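Local coordinates for protein B-agarase (Agarivorans gilvus, PDB 5Z6P) that probably hydrolyses agarose as a glycoside hydrolase of family 50, cleaving beta-galactosidic linkages of the polysaccharide, at residues Ala103-Glu106 with His107-Met111. Numbering follows the deposited sequence.
Sequences ALDE and HSTQM
Asp105 lies flat against the imidazole of His107, a compact example of how a connection between two strands can be ordered by side chains only two residues apart. The contact begins at Asp105 CB, which sits over one face of the His107 ring, 3.6 Å from the ring centroid and 14° off its normal, a CH-pi contact displaced toward the CE1 and NE2 rim. Asp105 CG follows at 3.7 Å from His107 NE2. Turned anti to its own carbonyl carbon, Asp105 CG lays the carboxylate almost parallel to the imidazole, the two planes 15° apart. Asp105 OD1 stays 4.0 Å from His107 CE1, a stacking distance. Asp105 OD2 reaches past the ring to a water whose O donates to it over 2.9 Å. The same water O donates to His107 O at 2.7 Å, so one molecule links the carboxylate to the backbone of the turn. His107 contributes its own share: at chi1 55° its CG is flanked by both backbone neighbours of CA, which brings the ring back across the aspartate. Further partners fix both stacked groups, since Asp105 OD2 also accepts a hydrogen bond from His200 N, while His107 NE2 bonds to Asp198 O and its ring meets that of His199 nearly perpendicularly. The turn thus joins strand 95-103 to strand 109-117 within the CBM-like domain, with Ala103 and Thr109 both packing on Leu201 of strand 199-210 and strand 109-117 running antiparallel between strands 122-129 and 185-193.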
loop_
_atom_site.group_PDB
_atom_site.type_symbol
_atom_site.label_atom_id
_atom_site.label_comp_id
_atom_site.label_asym_id
_atom_site.label_seq_id
_atom_site.Cartn_x
_atom_site.Cartn_y
_atom_site.Cartn_z
ATOM N N ALA A 103 -3.107 -25.154 7.901
ATOM C CA ALA A 103 -1.899 -25.036 7.095
ATOM C C ALA A 103 -0.840 -25.964 7.668
ATOM O O ALA A 103 -0.597 -25.949 8.865
ATOM C CB ALA A 103 -1.396 -23.610 7.076
ATOM N N LEU A 104 -0.226 -26.781 6.819
ATOM C CA LEU A 104 0.720 -27.781 7.283
ATOM C C LEU A 104 2.153 -27.334 7.078
ATOM O O LEU A 104 3.069 -28.051 7.436
ATOM C CB LEU A 104 0.482 -29.123 6.584
ATOM C CG LEU A 104 -0.842 -29.826 6.888
ATOM C CD1 LEU A 104 -0.883 -31.221 6.308
ATOM C CD2 LEU A 104 -1.097 -29.886 8.364
ATOM N N ASP A 105 2.350 -26.145 6.512
ATOM C CA ASP A 105 3.692 -25.571 6.407
ATOM C C ASP A 105 4.167 -25.022 7.749
ATOM O O ASP A 105 3.382 -24.903 8.673
ATOM C CB ASP A 105 3.712 -24.457 5.365
ATOM C CG ASP A 105 3.072 -24.875 4.071
ATOM O OD1 ASP A 105 3.764 -25.512 3.265
ATOM O OD2 ASP A 105 1.879 -24.578 3.861
ATOM N N GLU A 106 5.442 -24.661 7.837
ATOM C CA GLU A 106 5.950 -23.953 9.008
ATOM C C GLU A 106 5.466 -22.491 9.024
ATOM O O GLU A 106 5.356 -21.893 10.082
ATOM C CB GLU A 106 7.477 -24.011 9.052
ATOM C CG GLU A 106 8.013 -25.428 9.283
ATOM C CD GLU A 106 9.486 -25.554 9.007
ATOM O OE1 GLU A 106 9.984 -26.700 8.936
ATOM O OE2 GLU A 106 10.147 -24.509 8.855
ATOM N N HIS A 107 5.165 -21.950 7.842
ATOM C CA HIS A 107 4.683 -20.570 7.667
ATOM C C HIS A 107 3.170 -20.482 7.420
ATOM O O HIS A 107 2.539 -21.455 7.017
ATOM C CB HIS A 107 5.417 -19.922 6.494
ATOM C CG HIS A 107 5.307 -20.711 5.223
ATOM N ND1 HIS A 107 6.251 -21.639 4.834
ATOM C CD2 HIS A 107 4.341 -20.746 4.276
ATOM C CE1 HIS A 107 5.878 -22.192 3.695
ATOM N NE2 HIS A 107 4.722 -21.669 3.337
ATOM N N SER A 108 2.593 -19.299 7.649
ATOM C CA SER A 108 1.172 -19.091 7.394
ATOM C C SER A 108 0.883 -18.950 5.904
ATOM O O SER A 108 1.792 -18.818 5.087
ATOM C CB SER A 108 0.646 -17.842 8.122
ATOM O OG SER A 108 1.252 -16.656 7.632
ATOM N N THR A 109 -0.401 -18.966 5.581
ATOM C CA THR A 109 -0.902 -18.654 4.254
ATOM C C THR A 109 -1.852 -17.480 4.324
ATOM O O THR A 109 -2.797 -17.476 5.132
ATOM C CB THR A 109 -1.663 -19.845 3.631
ATOM O OG1 THR A 109 -0.796 -20.974 3.539
ATOM C CG2 THR A 109 -2.181 -19.485 2.255
ATOM N N GLN A 110 -1.613 -16.483 3.484
ATOM C CA GLN A 110 -2.614 -15.468 3.266
ATOM C C GLN A 110 -3.462 -15.873 2.067
ATOM O O GLN A 110 -2.974 -15.969 0.941
ATOM C CB GLN A 110 -1.982 -14.096 3.050
ATOM C CG GLN A 110 -2.999 -12.990 2.744
ATOM C CD GLN A 110 -2.339 -11.646 2.529
ATOM O OE1 GLN A 110 -1.121 -11.541 2.525
ATOM N NE2 GLN A 110 -3.145 -10.612 2.346
ATOM N N MET A 111 -4.733 -16.119 2.328
ATOM C CA MET A 111 -5.661 -16.538 1.306
ATOM C C MET A 111 -6.772 -15.512 1.077
ATOM O O MET A 111 -7.426 -15.085 2.013
ATOM C CB MET A 111 -6.266 -17.883 1.685
ATOM C CG MET A 111 -7.323 -18.340 0.753
ATOM S SD MET A 111 -8.070 -19.874 1.305
ATOM C CE MET A 111 -9.709 -19.571 0.832
HETATM O O HOH W 1 1.018 -21.960 4.825
#